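Local atomic coordinates of uncharacterized hypothetical protein (Bacteroides uniformis, PDB entry 4EIU), a protein that is of unknown function and belongs to the DUF3823 family, its N-terminal domain falling in the transthyretin clan. Residues 131-136 and 202-207. Residues are numbered along the deposited sequence; the frame is centred on the assembly and turned at random.
Sequences KAQVRV and EVTIQS
E202 meets Q133 through one carboxylate oxygen: the amide NE2 of Q133 donates a nearly straight bond (171°) of 3.2 Å to E202 OE1, which lies close to the amide plane and receives it on its anti side. The two flat groups are steeply turned, 69° apart. The other oxygen, OE2, stays 4.2 Å from NH2 of R135, well out of the guanidinium plane, an attraction of charge without a directed N-H; R135 also makes a weak, long ion pair with E118.

V203 pairs with V134 by two short backbone bonds, V203 N to V134 O at 2.7 Å and V134 N to V203 O at 2.8 Å. Its side chain turns to the opposite face, against I165 and I188.

T204 returns to the polar face. Its OG1 donates to Q133 OE1 over 2.8 Å, in the carbonyl plane and on a lone pair. Because Q133 bends at chi2 (-68°), its amide swings toward the neighbouring strand and spans both E202 and T204; an alanine here would probably leave the T204 hydroxyl and the E202 carboxylate without these mates. The methyl CG2 of T204 rests 3.6 Å from CE of K131, whose extended chain passes obliquely.

I205 and A132 form the second antiparallel hydrogen-bonded pair, N to O in both directions, while I205 CG2 packs 3.8 Å from CG2 of V134 and its side chain also touches F167 and I188. Q206 then lays CG alongside CB of K131.

Strand 129-138 lies between 115-126 and 202-206 in an antiparallel sheet, whose apolar face packs on strands 162-170 and 186-189, consistent with two sheets face to face. The pair exemplifies the two-faced edge strand: apolar packing inward, polar cross-strand bonds outward, where Q133 serves as donor and acceptor at once.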
ATOM      1  N   LYS A 131      11.597 -20.032   4.226  1.00 93.36           N
ATOM      2  CA  LYS A 131      10.418 -20.534   3.519  1.00 96.26           C
ATOM      3  C   LYS A 131       9.180 -20.198   4.330  1.00 91.19           C
ATOM      4  O   LYS A 131       9.124 -20.514   5.521  1.00 90.99           O
ATOM      5  CB  LYS A 131      10.517 -22.047   3.348  1.00107.17           C
ATOM      6  CG  LYS A 131       9.281 -22.737   2.778  1.00110.47           C
ATOM      7  CD  LYS A 131       9.554 -24.229   2.599  1.00114.67           C
ATOM      8  CE  LYS A 131       8.279 -25.022   2.346  1.00117.28           C
ATOM      9  NZ  LYS A 131       8.555 -26.468   2.095  1.00120.34           N
ATOM     10  N   ALA A 132       8.196 -19.590   3.669  1.00 80.65           N
ATOM     11  CA  ALA A 132       6.994 -19.080   4.314  1.00 80.98           C
ATOM     12  C   ALA A 132       5.746 -19.451   3.535  1.00 77.53           C
ATOM     13  O   ALA A 132       5.813 -19.691   2.330  1.00 83.02           O
ATOM     14  CB  ALA A 132       7.084 -17.563   4.437  1.00 71.51           C
ATOM     15  N   GLN A 133       4.615 -19.470   4.241  1.00 81.30           N
ATOM     16  CA  GLN A 133       3.285 -19.606   3.656  1.00 79.39           C
ATOM     17  C   GLN A 133       2.595 -18.237   3.625  1.00 77.21           C
ATOM     18  O   GLN A 133       2.422 -17.590   4.674  1.00 78.64           O
ATOM     19  CB  GLN A 133       2.448 -20.598   4.472  1.00 85.87           C
ATOM     20  CG  GLN A 133       3.073 -21.985   4.587  1.00 95.79           C
ATOM     21  CD  GLN A 133       3.095 -22.710   3.254  1.00 98.88           C
ATOM     22  OE1 GLN A 133       4.110 -22.736   2.555  1.00107.29           O
ATOM     23  NE2 GLN A 133       1.963 -23.282   2.883  1.00 94.22           N
ATOM     24  N   VAL A 134       2.230 -17.786   2.423  1.00 70.17           N
ATOM     25  CA  VAL A 134       1.565 -16.485   2.222  1.00 65.72           C
ATOM     26  C   VAL A 134       0.141 -16.705   1.737  1.00 69.88           C
ATOM     27  O   VAL A 134      -0.099 -17.548   0.855  1.00 69.43           O
ATOM     28  CB  VAL A 134       2.309 -15.592   1.195  1.00 64.83           C
ATOM     29  CG1 VAL A 134       1.556 -14.283   0.964  1.00 60.68           C
ATOM     30  CG2 VAL A 134       3.717 -15.269   1.683  1.00 66.32           C
ATOM     31  N   ARG A 135      -0.811 -15.955   2.297  1.00 67.50           N
ATOM     32  CA  ARG A 135      -2.192 -16.035   1.819  1.00 69.76           C
ATOM     33  C   ARG A 135      -2.646 -14.680   1.279  1.00 64.62           C
ATOM     34  O   ARG A 135      -2.690 -13.708   2.019  1.00 56.44           O
ATOM     35  CB  ARG A 135      -3.134 -16.525   2.916  1.00 70.49           C
ATOM     36  CG  ARG A 135      -4.554 -16.734   2.408  1.00 75.46           C
ATOM     37  CD  ARG A 135      -5.591 -16.713   3.515  1.00 83.30           C
ATOM     38  NE  ARG A 135      -5.640 -18.002   4.150  1.00 93.04           N
ATOM     39  CZ  ARG A 135      -5.366 -18.293   5.425  1.00 95.13           C
ATOM     40  NH1 ARG A 135      -5.037 -17.381   6.332  1.00 98.75           N
ATOM     41  NH2 ARG A 135      -5.452 -19.550   5.796  1.00 86.37           N
ATOM     42  N   VAL A 136      -2.985 -14.624  -0.012  1.00 58.33           N
ATOM     43  CA  VAL A 136      -3.523 -13.409  -0.632  1.00 57.30           C
ATOM     44  C   VAL A 136      -5.032 -13.521  -0.865  1.00 55.13           C
ATOM     45  O   VAL A 136      -5.532 -14.501  -1.443  1.00 54.44           O
ATOM     46  CB  VAL A 136      -2.802 -13.080  -1.953  1.00 55.63           C
ATOM     47  CG1 VAL A 136      -3.376 -11.801  -2.594  1.00 50.57           C
ATOM     48  CG2 VAL A 136      -1.299 -12.956  -1.706  1.00 53.63           C
ATOM     49  N   GLU A 202      -2.916 -21.025   0.658  1.00 73.66           N
ATOM     50  CA  GLU A 202      -1.536 -20.804   1.118  1.00 78.91           C
ATOM     51  C   GLU A 202      -0.545 -21.018  -0.023  1.00 77.35           C
ATOM     52  O   GLU A 202      -0.519 -22.084  -0.614  1.00 89.41           O
ATOM     53  CB  GLU A 202      -1.210 -21.728   2.279  1.00 87.07           C
ATOM     54  CG  GLU A 202      -2.100 -21.500   3.490  1.00 93.13           C
ATOM     55  CD  GLU A 202      -1.767 -22.417   4.650  1.00 99.76           C
ATOM     56  OE1 GLU A 202      -0.591 -22.804   4.798  1.00107.32           O
ATOM     57  OE2 GLU A 202      -2.683 -22.742   5.428  1.00106.93           O
ATOM     58  N   VAL A 203       0.193 -19.970  -0.381  1.00 77.74           N
ATOM     59  CA  VAL A 203       1.235 -20.022  -1.408  1.00 72.88           C
ATOM     60  C   VAL A 203       2.598 -20.118  -0.699  1.00 80.01           C
ATOM     61  O   VAL A 203       2.912 -19.318   0.192  1.00 79.33           O
ATOM     62  CB  VAL A 203       1.191 -18.773  -2.322  1.00 72.94           C
ATOM     63  CG1 VAL A 203       2.340 -18.779  -3.328  1.00 66.22           C
ATOM     64  CG2 VAL A 203      -0.164 -18.640  -3.021  1.00 69.95           C
ATOM     65  N   THR A 204       3.398 -21.105  -1.087  1.00 82.12           N
ATOM     66  CA  THR A 204       4.742 -21.279  -0.540  1.00 82.44           C
ATOM     67  C   THR A 204       5.697 -20.395  -1.318  1.00 81.72           C
ATOM     68  O   THR A 204       5.705 -20.423  -2.554  1.00 86.12           O
ATOM     69  CB  THR A 204       5.243 -22.705  -0.693  1.00 88.40           C
ATOM     70  OG1 THR A 204       4.291 -23.597  -0.102  1.00 86.64           O
ATOM     71  CG2 THR A 204       6.615 -22.866  -0.009  1.00 86.83           C
ATOM     72  N   ILE A 205       6.502 -19.631  -0.589  1.00 79.99           N
ATOM     73  CA  ILE A 205       7.562 -18.833  -1.185  1.00 80.04           C
ATOM     74  C   ILE A 205       8.869 -18.984  -0.377  1.00 85.32           C
ATOM     75  O   ILE A 205       8.823 -19.235   0.829  1.00 79.54           O
ATOM     76  CB  ILE A 205       7.114 -17.375  -1.330  1.00 71.35           C
ATOM     77  CG1 ILE A 205       8.134 -16.574  -2.149  1.00 74.07           C
ATOM     78  CG2 ILE A 205       6.818 -16.754   0.033  1.00 63.07           C
ATOM     79  CD1 ILE A 205       7.555 -15.330  -2.776  1.00 65.40           C
ATOM     80  N   GLN A 206      10.003 -18.840  -1.074  1.00 81.14           N
ATOM     81  CA  GLN A 206      11.337 -19.092  -0.552  1.00 87.27           C
ATOM     82  C   GLN A 206      12.276 -17.948  -0.849  1.00 80.97           C
ATOM     83  O   GLN A 206      12.264 -17.407  -1.964  1.00 85.43           O
ATOM     84  CB  GLN A 206      11.926 -20.339  -1.219  1.00 93.41           C
ATOM     85  CG  GLN A 206      11.925 -21.562  -0.342  1.00 98.76           C
ATOM     86  CD  GLN A 206      12.769 -22.672  -0.930  1.00105.41           C
ATOM     87  OE1 GLN A 206      12.250 -23.554  -1.574  1.00100.86           O
ATOM     88  NE2 GLN A 206      14.078 -22.606  -0.732  1.00104.75           N
ATOM     89  N   SER A 207      13.113 -17.612   0.134  1.00 83.47           N
ATOM     90  CA  SER A 207      14.166 -16.615  -0.054  1.00 85.65           C
ATOM     91  C   SER A 207      15.173 -17.103  -1.105  1.00 84.36           C
ATOM     92  O   SER A 207      15.210 -18.276  -1.445  1.00 91.38           O
ATOM     93  CB  SER A 207      14.888 -16.313   1.278  1.00 84.46           C
ATOM     94  OG  SER A 207      15.748 -17.377   1.688  1.00102.77           O
TER